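Local coordinates for protein fumarate reductase iron-sulfur subunit (Mycolicibacterium smegmatis, PDB 7D6V) that probably relays electrons from succinate oxidation through its three iron-sulfur clusters to quinone, as the iron-sulfur subunit of a mycobacterial succinate dehydrogenase, at residues B[89-94]-B[99-104]; B[106-111]-B[150-155]; B[156-159]-B[164-167]; B[208-213]-B[218-223]. One frame throughout, in Å; residues are numbered along the deposited sequence.

Interaction 1 of 4, residues B[89-94]-B[99-104]; sequences VTPLRT and RDLVTD
P91 and L101 meet at the middle of this contact, their side chains crossing at about a right angle, with P91 CD 3.9 Å from L101 CD2. L101 CD2 lies over the backbone of the loop, 3.7 Å from T90 C, while the other branch, L101 CD1, reaches V89 CG1 at 4.1 Å. L101 CG stands anti to its carbonyl carbon (chi1 -64°), which swings CD2 over the T90-P91 peptide and CD1 to the V89 side chain. On the far side of the proline, P91 CB rests 3.8 Å from T103 CG2, and T103 CG2 sits 3.3 Å from L92 O. The CG and CD of P91 lie against the carbonyl oxygen of D100. No hydrogen bond crosses between the two segments, which meet by van der Waals contact. The next shell supplies the polar ties: the D100 carboxylate takes the backbone N of A49 and pairs with R12, and T103 O accepts from R51. L92 turns to L150 and N153 of helix 150-154. Paired backbone bonds join R99 and V102 (R99 N to V102 O, 3.2 Å), and D100 and L101 form the bend between them, the mark of a beta-hairpin with a two-residue turn, here in the 2Fe-2S domain.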
# COMPACT_ATOMS: atom_id res chain seq x y z
N VAL B 89 -21.77 -3.56 7.94
CA VAL B 89 -20.58 -4.01 7.24
C VAL B 89 -20.96 -5.13 6.29
O VAL B 89 -21.49 -6.16 6.71
CB VAL B 89 -19.49 -4.47 8.23
CG1 VAL B 89 -18.16 -4.63 7.52
CG2 VAL B 89 -19.37 -3.49 9.38
N THR B 90 -20.68 -4.93 5.01
CA THR B 90 -20.97 -5.87 3.94
C THR B 90 -19.73 -6.05 3.08
O THR B 90 -18.83 -5.21 3.09
CB THR B 90 -22.13 -5.39 3.06
OG1 THR B 90 -21.70 -4.30 2.23
CG2 THR B 90 -23.31 -4.95 3.90
N PRO B 91 -19.64 -7.15 2.33
CA PRO B 91 -18.52 -7.32 1.40
C PRO B 91 -18.65 -6.39 0.21
O PRO B 91 -19.66 -5.71 0.01
CB PRO B 91 -18.64 -8.78 0.97
CG PRO B 91 -20.07 -9.10 1.15
CD PRO B 91 -20.51 -8.34 2.36
N LEU B 92 -17.59 -6.35 -0.60
CA LEU B 92 -17.62 -5.59 -1.84
C LEU B 92 -18.70 -6.14 -2.76
O LEU B 92 -18.83 -7.35 -2.93
CB LEU B 92 -16.26 -5.66 -2.52
CG LEU B 92 -15.05 -5.20 -1.71
CD1 LEU B 92 -13.79 -5.29 -2.54
CD2 LEU B 92 -15.25 -3.78 -1.21
N ARG B 93 -19.48 -5.24 -3.35
CA ARG B 93 -20.65 -5.62 -4.13
C ARG B 93 -20.38 -5.71 -5.63
O ARG B 93 -21.32 -5.93 -6.39
CB ARG B 93 -21.80 -4.64 -3.87
CG ARG B 93 -22.45 -4.79 -2.51
CD ARG B 93 -23.59 -3.81 -2.33
NE ARG B 93 -24.85 -4.35 -2.83
CZ ARG B 93 -25.98 -3.66 -2.89
NH1 ARG B 93 -26.01 -2.40 -2.48
NH2 ARG B 93 -27.08 -4.23 -3.35
N THR B 94 -19.14 -5.53 -6.06
CA THR B 94 -18.80 -5.64 -7.48
C THR B 94 -18.26 -7.01 -7.85
O THR B 94 -18.40 -7.43 -9.01
CB THR B 94 -17.76 -4.57 -7.85
OG1 THR B 94 -18.25 -3.29 -7.44
CG2 THR B 94 -17.52 -4.54 -9.35
N ARG B 99 -17.51 -15.71 0.92
CA ARG B 99 -18.28 -15.91 2.14
C ARG B 99 -18.52 -14.53 2.74
O ARG B 99 -18.46 -13.52 2.04
CB ARG B 99 -17.57 -16.90 3.07
CG ARG B 99 -18.52 -17.72 3.90
CD ARG B 99 -17.83 -18.41 5.04
NE ARG B 99 -18.79 -18.90 6.02
CZ ARG B 99 -18.49 -19.17 7.28
NH1 ARG B 99 -17.25 -18.99 7.72
NH2 ARG B 99 -19.43 -19.60 8.11
N ASP B 100 -18.76 -14.48 4.05
CA ASP B 100 -19.38 -13.33 4.71
C ASP B 100 -18.85 -11.98 4.25
O ASP B 100 -19.59 -11.17 3.68
CB ASP B 100 -19.21 -13.48 6.22
CG ASP B 100 -19.50 -14.88 6.71
OD1 ASP B 100 -20.60 -15.39 6.43
OD2 ASP B 100 -18.62 -15.48 7.35
N LEU B 101 -17.57 -11.71 4.45
CA LEU B 101 -16.99 -10.43 4.05
C LEU B 101 -15.90 -10.58 3.00
O LEU B 101 -15.20 -9.61 2.71
CB LEU B 101 -16.44 -9.68 5.27
CG LEU B 101 -17.44 -9.24 6.33
CD1 LEU B 101 -16.73 -8.47 7.43
CD2 LEU B 101 -18.56 -8.41 5.73
N VAL B 102 -15.74 -11.77 2.43
CA VAL B 102 -14.67 -12.07 1.50
C VAL B 102 -15.27 -12.24 0.11
O VAL B 102 -16.25 -12.97 -0.06
CB VAL B 102 -13.90 -13.33 1.92
CG1 VAL B 102 -12.73 -13.59 1.00
CG2 VAL B 102 -13.43 -13.19 3.34
N THR B 103 -14.69 -11.56 -0.87
CA THR B 103 -15.12 -11.67 -2.25
C THR B 103 -14.02 -12.29 -3.09
O THR B 103 -12.85 -12.33 -2.69
CB THR B 103 -15.52 -10.30 -2.83
OG1 THR B 103 -14.49 -9.35 -2.55
CG2 THR B 103 -16.82 -9.83 -2.23
N ASP B 104 -14.40 -12.77 -4.27
CA ASP B 104 -13.45 -13.36 -5.21
C ASP B 104 -12.86 -12.24 -6.05
O ASP B 104 -13.37 -11.89 -7.11
CB ASP B 104 -14.14 -14.41 -6.08
CG ASP B 104 -13.17 -15.16 -6.96
OD1 ASP B 104 -13.54 -15.47 -8.12
OD2 ASP B 104 -12.04 -15.43 -6.51

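Interaction 2 of 4, residues B[106-111]-B[150-155]; sequences SFNYEK and LCQNVC. With SF4 (iron/sulfur cluster), chain F; F3S (Fe3-s4 cluster), chain G.
Where the 2Fe-2S part of the subunit meets the cysteine motif of the 4Fe-4S dicluster part, N108 of helix 107-112 is joined to Q152 of helix 150-154 by a single side-chain hydrogen bond. Q152 NE2 donates to N108 OD1 at 3.1 Å, bent to 141° at the hydrogen. The donor lies in the plane of the N108 carbonyl, at a C=O...N angle of 157°, whereas OD1 is tilted out of the Q152 amide plane. The two side chains slide past each other in opposite directions: chi1 (-51°) puts Q152 CG 3.4 Å from N108 OD1, and the bend at chi2 then turns the amide so that NE2 faces the same oxygen. F107 approaches the same nitrogen with its ring edge, CE2 lying 3.6 Å from Q152 NE2 near the ring plane. Both ends of the glutamine amide are used, since NE2 also gives a bond to A169 O and OE1 accepts from R172 N; together these partners fix its rotation. The residue that follows the cluster ligand is thereby tied both to helix 107-112 and to the 169-172 stretch. C151 SG binds FE1 of the 4Fe-4S cluster at 2.4 Å, and C155 SG faces the 3Fe-4S cluster from the far end of the same short helix. C145, C148, C151 and C155 form the CxxCxxCxxxC motif of bacterial-type ferredoxins, whose last cysteine serves the second cluster.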
# COMPACT_ATOMS: atom_id res chain seq x y z
N SER B 106 -10.48 -11.88 -8.28
CA SER B 106 -9.61 -12.52 -9.26
C SER B 106 -9.76 -11.93 -10.65
O SER B 106 -8.88 -12.14 -11.49
CB SER B 106 -9.88 -14.03 -9.32
OG SER B 106 -11.05 -14.31 -10.06
N PHE B 107 -10.86 -11.22 -10.93
CA PHE B 107 -10.97 -10.41 -12.13
C PHE B 107 -9.80 -9.44 -12.24
O PHE B 107 -9.26 -9.22 -13.34
CB PHE B 107 -12.32 -9.69 -12.10
CG PHE B 107 -12.38 -8.43 -12.91
CD1 PHE B 107 -12.78 -8.46 -14.23
CD2 PHE B 107 -12.08 -7.20 -12.34
CE1 PHE B 107 -12.85 -7.30 -14.97
CE2 PHE B 107 -12.14 -6.04 -13.08
CZ PHE B 107 -12.53 -6.09 -14.40
N ASN B 108 -9.36 -8.90 -11.11
CA ASN B 108 -8.23 -7.98 -11.11
C ASN B 108 -6.93 -8.68 -11.49
O ASN B 108 -6.15 -8.16 -12.29
CB ASN B 108 -8.10 -7.32 -9.74
CG ASN B 108 -9.40 -6.72 -9.26
OD1 ASN B 108 -9.79 -5.64 -9.69
ND2 ASN B 108 -10.09 -7.42 -8.37
N TYR B 109 -6.68 -9.86 -10.93
CA TYR B 109 -5.46 -10.59 -11.27
C TYR B 109 -5.50 -11.13 -12.68
O TYR B 109 -4.44 -11.35 -13.28
CB TYR B 109 -5.23 -11.70 -10.25
CG TYR B 109 -4.90 -11.17 -8.88
CD1 TYR B 109 -3.61 -10.79 -8.56
CD2 TYR B 109 -5.88 -11.03 -7.92
CE1 TYR B 109 -3.30 -10.29 -7.31
CE2 TYR B 109 -5.59 -10.53 -6.67
CZ TYR B 109 -4.30 -10.16 -6.37
OH TYR B 109 -4.00 -9.66 -5.13
N GLU B 110 -6.69 -11.35 -13.24
CA GLU B 110 -6.79 -11.71 -14.65
C GLU B 110 -6.51 -10.51 -15.55
O GLU B 110 -5.88 -10.65 -16.60
CB GLU B 110 -8.17 -12.29 -14.94
CG GLU B 110 -8.25 -13.79 -14.73
CD GLU B 110 -9.58 -14.22 -14.14
OE1 GLU B 110 -9.59 -15.22 -13.39
OE2 GLU B 110 -10.60 -13.57 -14.42
N LYS B 111 -6.98 -9.32 -15.15
CA LYS B 111 -6.66 -8.11 -15.90
C LYS B 111 -5.19 -7.74 -15.80
O LYS B 111 -4.66 -7.10 -16.71
CB LYS B 111 -7.51 -6.94 -15.40
CG LYS B 111 -8.98 -7.03 -15.74
CD LYS B 111 -9.19 -7.12 -17.24
CE LYS B 111 -10.67 -7.11 -17.59
NZ LYS B 111 -10.91 -7.07 -19.05
N LEU B 150 -10.53 -1.01 -4.28
CA LEU B 150 -11.72 -0.25 -3.93
C LEU B 150 -12.19 0.59 -5.11
O LEU B 150 -13.40 0.77 -5.31
CB LEU B 150 -11.45 0.63 -2.71
CG LEU B 150 -11.34 -0.08 -1.36
CD1 LEU B 150 -10.86 0.88 -0.29
CD2 LEU B 150 -12.66 -0.71 -0.97
N CYS B 151 -11.24 1.05 -5.91
CA CYS B 151 -11.55 1.83 -7.10
C CYS B 151 -12.32 0.92 -8.06
O CYS B 151 -13.35 1.31 -8.61
CB CYS B 151 -10.27 2.34 -7.77
SG CYS B 151 -9.17 1.04 -8.36
N GLN B 152 -11.80 -0.30 -8.25
CA GLN B 152 -12.46 -1.27 -9.12
C GLN B 152 -13.85 -1.60 -8.60
O GLN B 152 -14.79 -1.79 -9.38
CB GLN B 152 -11.62 -2.53 -9.21
CG GLN B 152 -10.17 -2.29 -9.57
CD GLN B 152 -9.94 -2.24 -11.06
OE1 GLN B 152 -9.57 -1.20 -11.60
NE2 GLN B 152 -10.15 -3.36 -11.73
N ASN B 153 -14.00 -1.68 -7.28
CA ASN B 153 -15.30 -1.98 -6.69
C ASN B 153 -16.31 -0.86 -6.95
O ASN B 153 -17.47 -1.13 -7.26
CB ASN B 153 -15.15 -2.21 -5.19
CG ASN B 153 -16.46 -2.52 -4.51
OD1 ASN B 153 -17.07 -3.55 -4.76
ND2 ASN B 153 -16.90 -1.62 -3.65
N VAL B 154 -15.88 0.40 -6.82
CA VAL B 154 -16.86 1.48 -6.80
C VAL B 154 -17.23 1.94 -8.21
O VAL B 154 -18.29 2.53 -8.41
CB VAL B 154 -16.33 2.65 -5.95
CG1 VAL B 154 -15.20 3.34 -6.66
CG2 VAL B 154 -17.45 3.63 -5.61
N CYS B 155 -16.33 1.74 -9.17
CA CYS B 155 -16.58 2.16 -10.55
C CYS B 155 -17.94 1.67 -11.00
O CYS B 155 -18.28 0.51 -10.80
CB CYS B 155 -15.49 1.62 -11.48
SG CYS B 155 -15.69 2.10 -13.21
FE1 SF4 F . -7.57 1.67 -6.62
FE2 SF4 F . -6.08 3.62 -4.86
FE3 SF4 F . -4.69 1.14 -5.88
FE4 SF4 F . -6.86 0.91 -3.79
S1 SF4 F . -5.03 2.00 -3.96
S2 SF4 F . -6.52 0.05 -5.72
S3 SF4 F . -7.91 2.53 -4.70
S4 SF4 F . -5.74 2.76 -6.79
FE1 F3S G . -14.29 4.76 -12.45
FE3 F3S G . -12.94 7.05 -12.03
FE4 F3S G . -13.68 6.46 -14.55
S1 F3S G . -14.74 6.32 -10.93
S2 F3S G . -15.61 5.30 -14.25
S3 F3S G . -12.20 5.25 -13.26
S4 F3S G . -13.55 8.53 -13.66

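Interaction 3 of 4, residues B[156-159]-B[164-167]; sequences HVVR and NKEN
The helical turn 156-159 and the loop 164-167 draw together around V158 and K165, whose CA atoms lie 5.5 Å apart. The turn follows directly on C155, the last cysteine of the ferredoxin-type CxxCxxCxxxC motif, and the loop leads on to helix 171-181 in the dicluster domain. Aliphatic contact between V158 and K165 makes up one half of the interface, and V157 with N164 the other. V158 CB stands 4.0 Å from K165 CD, and V158 CG1 lies 3.9 Å from K165 CA and close to N164 O. The lysine chain is bent at chi2 (-96°), which lays its methylenes alongside the valine before a second bend at chi4 turns the ammonium group off to a salt bridge with E162. Aliphatic carbons and charge are thus divided between two tasks within one side chain. V157 and N164 cross at about a right angle, with V157 CG1 4.0 Å from N164 ND2, while the valine also belongs to the pocket of the 3Fe-4S cluster. Beyond the pair, the membrane anchor subunit covers this region: its Y141 packs on V157 and offers its backbone O to N164 ND2, and its R18 donates to V158 O. The one hydrogen bond between the two segments is weak, running from N164 ND2 to V157 O over 3.4 Å at an N-H...O angle of 155°.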
# COMPACT_ATOMS: atom_id res chain seq x y z
N HIS B 156 -18.73 2.55 -11.61
CA HIS B 156 -20.06 2.13 -12.05
C HIS B 156 -20.03 1.38 -13.38
O HIS B 156 -21.02 0.72 -13.71
CB HIS B 156 -20.99 3.34 -12.17
CG HIS B 156 -20.63 4.26 -13.30
ND1 HIS B 156 -21.46 4.46 -14.38
CD2 HIS B 156 -19.54 5.02 -13.51
CE1 HIS B 156 -20.89 5.31 -15.22
NE2 HIS B 156 -19.72 5.67 -14.71
N VAL B 157 -18.94 1.48 -14.13
CA VAL B 157 -18.86 0.79 -15.42
C VAL B 157 -19.01 -0.71 -15.22
O VAL B 157 -19.75 -1.38 -15.95
CB VAL B 157 -17.55 1.15 -16.14
CG1 VAL B 157 -17.48 0.45 -17.48
CG2 VAL B 157 -17.43 2.64 -16.31
N VAL B 158 -18.32 -1.26 -14.23
CA VAL B 158 -18.39 -2.68 -13.94
C VAL B 158 -19.24 -2.99 -12.71
O VAL B 158 -19.76 -4.11 -12.60
CB VAL B 158 -16.99 -3.30 -13.79
CG1 VAL B 158 -16.32 -3.40 -15.14
CG2 VAL B 158 -16.15 -2.47 -12.84
N ARG B 159 -19.38 -2.04 -11.78
CA ARG B 159 -20.21 -2.29 -10.60
C ARG B 159 -21.67 -2.48 -10.98
O ARG B 159 -22.35 -3.36 -10.44
CB ARG B 159 -20.07 -1.13 -9.61
CG ARG B 159 -20.96 -1.24 -8.39
CD ARG B 159 -20.73 -0.08 -7.44
NE ARG B 159 -21.52 -0.18 -6.23
CZ ARG B 159 -21.11 -0.77 -5.11
NH1 ARG B 159 -19.90 -1.31 -5.05
NH2 ARG B 159 -21.90 -0.82 -4.05
N ASN B 164 -19.92 -5.42 -18.97
CA ASN B 164 -18.79 -4.56 -19.26
C ASN B 164 -17.49 -5.05 -18.62
O ASN B 164 -16.45 -4.41 -18.80
CB ASN B 164 -19.08 -3.13 -18.79
CG ASN B 164 -20.02 -2.40 -19.71
OD1 ASN B 164 -20.22 -2.79 -20.85
ND2 ASN B 164 -20.61 -1.32 -19.21
N LYS B 165 -17.53 -6.16 -17.89
CA LYS B 165 -16.34 -6.66 -17.22
C LYS B 165 -15.27 -7.08 -18.22
O LYS B 165 -14.07 -6.85 -17.99
CB LYS B 165 -16.70 -7.82 -16.30
CG LYS B 165 -17.46 -7.43 -15.06
CD LYS B 165 -16.54 -7.26 -13.87
CE LYS B 165 -17.31 -7.18 -12.57
NZ LYS B 165 -17.85 -8.50 -12.15
N GLU B 166 -15.67 -7.69 -19.33
CA GLU B 166 -14.71 -8.16 -20.31
C GLU B 166 -14.18 -7.05 -21.21
O GLU B 166 -13.17 -7.25 -21.88
CB GLU B 166 -15.33 -9.25 -21.18
CG GLU B 166 -16.58 -8.81 -21.91
CD GLU B 166 -16.82 -9.62 -23.17
OE1 GLU B 166 -16.67 -10.86 -23.12
OE2 GLU B 166 -17.17 -9.01 -24.21
N ASN B 167 -14.84 -5.89 -21.24
CA ASN B 167 -14.43 -4.80 -22.11
C ASN B 167 -13.68 -3.69 -21.38
O ASN B 167 -13.01 -2.89 -22.04
CB ASN B 167 -15.65 -4.19 -22.80
CG ASN B 167 -16.39 -5.20 -23.66
OD1 ASN B 167 -15.81 -5.84 -24.53
ND2 ASN B 167 -17.69 -5.34 -23.41

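Interaction 4 of 4, residues B[208-213]-B[218-223]; sequences CCTEVC and KITDNA. With F3S (Fe3-s4 cluster), chain G; SF4 (iron/sulfur cluster), chain F.
The irregular turn 208-213 lies against the first turn of helix 219-235, with the CA atoms of T210 and I219 5.3 Å apart and K218 at the N-cap position. T210 and T220 cross at about a right angle and bring their hydroxyls together in a hydrogen bond, OG1 to OG1 3.2 Å. In T220 the hydroxyl is anti to the carbonyl carbon (chi1 -47°), and from there T220 OG1 also comes within 3.5 Å of C209 SG. This sulfur is a ligand of the 3Fe-4S cluster, with C209 SG bound to FE3 at 2.6 Å. I219 packs against cysteine ligands of both clusters. Its CB lies 3.8 Å from C209 SG, while the extended CG1 branch sends I219 CD1 to 4.1 Å from C213 CB. At its tip, I219 CD1 is 4.0 Å from SF4 S4, a sulfide of the 4Fe-4S cluster. C213 SG faces an iron of that same cluster. One short turn therefore presents cysteines to two neighbouring clusters, with a single isoleucine packed against both C209 and C213. At the outer side C208 forms a disulfide with C132 of the membrane anchor subunit, and V212 leans on V154 of helix 150-154. C203, C209 and C213, the last followed by P214, make up the second cysteine motif, CxxxxxCxxxCP, of the succinate dehydrogenase and fumarate reductase iron-sulfur subunits.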
# COMPACT_ATOMS: atom_id res chain seq x y z
N CYS B 208 -15.75 8.98 -9.14
CA CYS B 208 -16.04 8.33 -7.87
C CYS B 208 -14.94 7.38 -7.42
O CYS B 208 -14.76 7.17 -6.22
CB CYS B 208 -17.37 7.57 -7.93
SG CYS B 208 -18.77 8.62 -7.60
N CYS B 209 -14.03 7.04 -8.33
CA CYS B 209 -12.87 6.24 -7.94
C CYS B 209 -11.93 7.05 -7.01
O CYS B 209 -11.79 6.73 -5.83
CB CYS B 209 -12.11 5.77 -9.18
SG CYS B 209 -11.26 7.09 -10.08
N THR B 210 -11.31 8.10 -7.55
CA THR B 210 -10.46 8.93 -6.88
C THR B 210 -11.07 9.19 -5.65
O THR B 210 -10.40 9.45 -4.77
CB THR B 210 -10.55 10.29 -7.51
OG1 THR B 210 -9.92 10.24 -8.69
CG2 THR B 210 -9.79 11.27 -6.88
N GLU B 211 -12.35 9.09 -5.51
CA GLU B 211 -12.77 9.51 -4.17
C GLU B 211 -12.69 8.40 -3.13
O GLU B 211 -12.85 8.69 -1.94
CB GLU B 211 -14.21 10.03 -4.23
CG GLU B 211 -14.41 11.18 -5.19
CD GLU B 211 -15.84 11.68 -5.22
OE1 GLU B 211 -16.60 11.36 -4.27
OE2 GLU B 211 -16.21 12.39 -6.17
N VAL B 212 -12.45 7.15 -3.52
CA VAL B 212 -12.37 6.04 -2.58
C VAL B 212 -10.95 5.61 -2.31
O VAL B 212 -10.73 4.74 -1.46
CB VAL B 212 -13.21 4.84 -3.05
CG1 VAL B 212 -14.67 5.23 -3.20
CG2 VAL B 212 -12.66 4.29 -4.34
N CYS B 213 -9.98 6.14 -3.05
CA CYS B 213 -8.59 5.72 -2.88
C CYS B 213 -7.98 6.01 -1.51
O CYS B 213 -7.83 7.17 -1.14
CB CYS B 213 -7.72 6.34 -3.98
SG CYS B 213 -5.94 6.13 -3.73
N LYS B 218 -4.51 10.76 -7.38
CA LYS B 218 -5.38 11.54 -8.26
C LYS B 218 -5.62 10.74 -9.55
O LYS B 218 -5.09 11.05 -10.62
CB LYS B 218 -4.76 12.89 -8.56
CG LYS B 218 -4.54 13.76 -7.34
CD LYS B 218 -5.85 14.23 -6.74
CE LYS B 218 -5.60 15.09 -5.52
NZ LYS B 218 -4.97 16.39 -5.90
N ILE B 219 -6.43 9.69 -9.41
CA ILE B 219 -6.58 8.72 -10.49
C ILE B 219 -7.14 9.37 -11.75
O ILE B 219 -6.60 9.20 -12.85
CB ILE B 219 -7.45 7.54 -10.03
CG1 ILE B 219 -6.90 6.94 -8.73
CG2 ILE B 219 -7.53 6.48 -11.12
CD1 ILE B 219 -7.80 5.91 -8.10
N THR B 220 -8.22 10.13 -11.60
CA THR B 220 -8.87 10.71 -12.77
C THR B 220 -8.04 11.84 -13.37
O THR B 220 -7.84 11.90 -14.59
CB THR B 220 -10.27 11.19 -12.41
OG1 THR B 220 -10.95 10.17 -11.67
CG2 THR B 220 -11.07 11.50 -13.66
N ASP B 221 -7.55 12.75 -12.53
CA ASP B 221 -6.91 13.95 -13.03
C ASP B 221 -5.50 13.69 -13.54
O ASP B 221 -5.06 14.32 -14.51
CB ASP B 221 -6.88 15.03 -11.95
CG ASP B 221 -8.17 15.81 -11.87
OD1 ASP B 221 -9.12 15.48 -12.61
OD2 ASP B 221 -8.24 16.77 -11.08
N ASN B 222 -4.76 12.77 -12.91
CA ASN B 222 -3.37 12.55 -13.26
C ASN B 222 -3.15 11.36 -14.18
O ASN B 222 -2.09 11.29 -14.82
CB ASN B 222 -2.53 12.36 -11.99
CG ASN B 222 -2.21 13.67 -11.30
OD1 ASN B 222 -2.58 14.74 -11.78
ND2 ASN B 222 -1.55 13.59 -10.16
N ALA B 223 -4.09 10.43 -14.26
CA ALA B 223 -3.92 9.25 -15.09
C ALA B 223 -4.95 9.14 -16.20
O ALA B 223 -4.58 8.98 -17.37
CB ALA B 223 -3.96 7.99 -14.22
FE1 F3S G . -14.29 4.76 -12.45
FE3 F3S G . -12.94 7.05 -12.03
FE4 F3S G . -13.68 6.46 -14.55
S1 F3S G . -14.74 6.32 -10.93
S2 F3S G . -15.61 5.30 -14.25
S3 F3S G . -12.20 5.25 -13.26
S4 F3S G . -13.55 8.53 -13.66
FE1 SF4 F . -7.57 1.67 -6.62
FE2 SF4 F . -6.08 3.62 -4.86
FE3 SF4 F . -4.69 1.14 -5.88
FE4 SF4 F . -6.86 0.91 -3.79
S1 SF4 F . -5.03 2.00 -3.96
S2 SF4 F . -6.52 0.05 -5.72
S3 SF4 F . -7.91 2.53 -4.70
S4 SF4 F . -5.74 2.76 -6.79

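How the interactions relate
All four contacts are largely buried, but their chemistry follows their place. Interaction 1, in the 2Fe-2S domain, rests mainly on apolar packing, and interaction 3, beside the membrane anchor subunit, combines aliphatic contact with one weak hydrogen bond; interaction 2 turns on a side-chain amide bond, and interaction 4 on I219 packed against cluster cysteines and a pair of hydroxyls, with the exposed K218 at its margin. Interactions 2 and 4 face the same 4Fe-4S and 3Fe-4S clusters and touch through V154 and V212. N153 ties three contacts together, probably hydrogen-bonding T94 of interaction 1 and R159 of interaction 3. Interactions 1 and 4 do not touch and lie on opposite sides of the chain's centre.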